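Local atomic coordinates of acetylglutamate kinase (PDB entry 3L86), a protein that probably catalyses the ATP-dependent phosphorylation of N-acetyl-L-glutamate, the second step in making N-acetylornithine from glutamate on the route to arginine. Residues A[94-99]-A[190-195]. Numbering follows the deposited sequence.
Sequences NGLRVT and NINADY. With NLG (N-acetyl-L-glutamate), chain C.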
loop_
_atom_site.group_PDB
_atom_site.type_symbol
_atom_site.label_atom_id
_atom_site.label_comp_id
_atom_site.label_asym_id
_atom_site.label_seq_id
_atom_site.Cartn_x
_atom_site.Cartn_y
_atom_site.Cartn_z
ATOM N N ASN A 94 8.551 -1.937 -15.770
ATOM C CA ASN A 94 8.142 -0.625 -15.283
ATOM C C ASN A 94 7.774 -0.750 -13.804
ATOM O O ASN A 94 6.822 -0.126 -13.341
ATOM C CB ASN A 94 6.921 -0.124 -16.089
ATOM C CG ASN A 94 7.291 0.354 -17.521
ATOM O OD1 ASN A 94 6.592 0.032 -18.502
ATOM N ND2 ASN A 94 8.367 1.143 -17.630
ATOM N N GLY A 95 8.530 -1.568 -13.080
ATOM C CA GLY A 95 8.270 -1.842 -11.672
ATOM C C GLY A 95 7.002 -2.666 -11.351
ATOM O O GLY A 95 6.705 -2.876 -10.186
ATOM N N LEU A 96 6.298 -3.164 -12.364
ATOM C CA LEU A 96 5.062 -3.988 -12.140
ATOM C C LEU A 96 5.284 -5.455 -12.525
ATOM O O LEU A 96 5.826 -5.736 -13.592
ATOM C CB LEU A 96 3.885 -3.388 -12.933
ATOM C CG LEU A 96 3.572 -1.914 -12.645
ATOM C CD1 LEU A 96 2.509 -1.433 -13.621
ATOM C CD2 LEU A 96 3.061 -1.686 -11.175
ATOM N N ARG A 97 4.858 -6.392 -11.683
ATOM C CA ARG A 97 5.096 -7.853 -11.924
ATOM C C ARG A 97 4.142 -8.370 -12.999
ATOM O O ARG A 97 2.933 -8.170 -12.863
ATOM C CB ARG A 97 4.838 -8.671 -10.626
ATOM C CG ARG A 97 5.210 -10.211 -10.648
ATOM C CD ARG A 97 4.644 -10.935 -9.323
ATOM N NE ARG A 97 5.223 -10.235 -8.176
ATOM C CZ ARG A 97 6.435 -10.509 -7.689
ATOM N NH1 ARG A 97 7.171 -11.524 -8.184
ATOM N NH2 ARG A 97 6.900 -9.784 -6.690
ATOM N N VAL A 98 4.692 -9.025 -14.030
ATOM C CA VAL A 98 3.916 -9.727 -15.033
ATOM C C VAL A 98 3.316 -10.975 -14.364
ATOM O O VAL A 98 4.064 -11.750 -13.776
ATOM C CB VAL A 98 4.800 -10.073 -16.271
ATOM C CG1 VAL A 98 4.008 -10.935 -17.334
ATOM C CG2 VAL A 98 5.289 -8.746 -16.952
ATOM N N THR A 99 1.975 -11.124 -14.382
ATOM C CA THR A 99 1.284 -12.124 -13.508
ATOM C C THR A 99 0.313 -12.998 -14.302
ATOM O O THR A 99 -0.720 -12.524 -14.786
ATOM C CB THR A 99 0.495 -11.385 -12.328
ATOM O OG1 THR A 99 1.345 -10.402 -11.692
ATOM C CG2 THR A 99 -0.024 -12.369 -11.265
ATOM N N ASN A 190 -4.006 -8.887 -9.287
ATOM C CA ASN A 190 -2.830 -8.439 -8.504
ATOM C C ASN A 190 -2.724 -6.907 -8.662
ATOM O O ASN A 190 -2.621 -6.424 -9.807
ATOM C CB ASN A 190 -1.548 -9.187 -8.999
ATOM C CG ASN A 190 -0.249 -8.669 -8.365
ATOM O OD1 ASN A 190 -0.282 -7.929 -7.382
ATOM N ND2 ASN A 190 0.914 -9.087 -8.919
ATOM N N ILE A 191 -2.807 -6.148 -7.554
ATOM C CA ILE A 191 -2.739 -4.656 -7.628
ATOM C C ILE A 191 -1.452 -4.158 -6.967
ATOM O O ILE A 191 -1.181 -4.565 -5.857
ATOM C CB ILE A 191 -3.867 -3.955 -6.848
ATOM C CG1 ILE A 191 -5.218 -4.640 -7.049
ATOM C CG2 ILE A 191 -3.887 -2.363 -7.193
ATOM C CD1 ILE A 191 -5.877 -4.479 -8.385
ATOM N N ASN A 192 -0.611 -3.375 -7.647
ATOM C CA ASN A 192 0.583 -2.767 -6.978
ATOM C C ASN A 192 0.100 -2.083 -5.654
ATOM O O ASN A 192 -0.916 -1.378 -5.692
ATOM C CB ASN A 192 1.211 -1.699 -7.891
ATOM C CG ASN A 192 2.233 -0.836 -7.160
ATOM O OD1 ASN A 192 1.944 0.298 -6.763
ATOM N ND2 ASN A 192 3.425 -1.363 -6.974
ATOM N N ALA A 193 0.785 -2.284 -4.515
ATOM C CA ALA A 193 0.208 -1.800 -3.215
ATOM C C ALA A 193 0.099 -0.299 -3.127
ATOM O O ALA A 193 -0.798 0.202 -2.457
ATOM C CB ALA A 193 0.955 -2.361 -1.944
ATOM N N ASP A 194 1.029 0.423 -3.757
ATOM C CA ASP A 194 0.993 1.901 -3.822
ATOM C C ASP A 194 -0.247 2.444 -4.558
ATOM O O ASP A 194 -0.825 3.450 -4.150
ATOM C CB ASP A 194 2.282 2.461 -4.493
ATOM C CG ASP A 194 3.590 1.946 -3.786
ATOM O OD1 ASP A 194 3.711 2.082 -2.554
ATOM O OD2 ASP A 194 4.464 1.351 -4.456
ATOM N N TYR A 195 -0.625 1.791 -5.647
ATOM C CA TYR A 195 -1.829 2.142 -6.391
ATOM C C TYR A 195 -3.066 1.977 -5.479
ATOM O O TYR A 195 -3.998 2.825 -5.471
ATOM C CB TYR A 195 -1.971 1.176 -7.606
ATOM C CG TYR A 195 -1.019 1.404 -8.827
ATOM C CD1 TYR A 195 0.171 2.141 -8.728
ATOM C CD2 TYR A 195 -1.359 0.872 -10.097
ATOM C CE1 TYR A 195 1.029 2.335 -9.896
ATOM C CE2 TYR A 195 -0.537 1.042 -11.244
ATOM C CZ TYR A 195 0.649 1.760 -11.134
ATOM O OH TYR A 195 1.411 1.920 -12.285
HETATM C CA NLG C . 2.474 -6.043 -6.876
HETATM C C NLG C . 2.289 -5.773 -8.259
HETATM O OXT NLG C . 3.196 -5.597 -9.080
HETATM O O NLG C . 1.361 -5.542 -8.942
HETATM C CB NLG C . 1.759 -6.350 -5.548
HETATM C CG NLG C . 2.547 -6.387 -4.173
HETATM C CD NLG C . 3.358 -5.160 -3.577
HETATM O OE1 NLG C . 3.146 -4.082 -4.053
HETATM O OE2 NLG C . 4.215 -5.247 -2.682
HETATM C C7 NLG C . 4.251 -7.557 -6.633
HETATM C C8 NLG C . 5.349 -7.664 -6.141
HETATM O O7 NLG C . 3.630 -8.392 -7.244
HETATM N N2 NLG C . 3.603 -6.458 -6.557
#
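The amide of N190 reaches across to T99: its ND2 donates to T99 OG1 over 3.1 Å, with the hydroxyl lying close to the amide plane. OG1 in turn gives its own proton to R97 O, 3.0 Å away, from above that carbonyl's plane. The hydroxyl thus has two bonds, accepting from N190 and donating to R97 O. From the same ND2 a longer bond of 3.3 Å runs to O7, the acetyl oxygen of N-acetyl-L-glutamate. The two ND2 bonds probably hold the amide's rotation, with T99 positioning N190 as a second-shell residue.

R97 completes the hold on the acetyl group. With CG anti to the backbone N (chi1 -173°) and a bend at chi3, the chain brings NE to 2.6 Å from O7, nearly in line with its N-H, so O7 accepts from both segments. NH1 is tied to N80 of helix 76-85. R97 N donates to OXT of the ligand's alpha-carboxylate, with a nearly straight N-H.

Apolar packing joins the segments alongside the ligand. L96 CD2 sits 3.8 Å from N192 CB, while CD1 is the branch nearest the Y195 hydroxyl. N192 CB also lies over one face of the Y195 ring, offset toward its rim.

Helix 193-203 starts here, with N192 as its N-cap: OD1 accepts from Y195 N at 3.2 Å. The first-turn N-H of A193 donates to OE1 of the ligand's side-chain carboxylate (3.0 Å), and the helix dipole probably helps to steady that negative charge. D194, on the same turn, forms a salt bridge with K249, a predicted transition-state stabilizer. Together the segments form two walls of the acetylglutamate pocket in this amino acid kinase fold, G75 and G76 supplying further backbone N-H groups to the substrate.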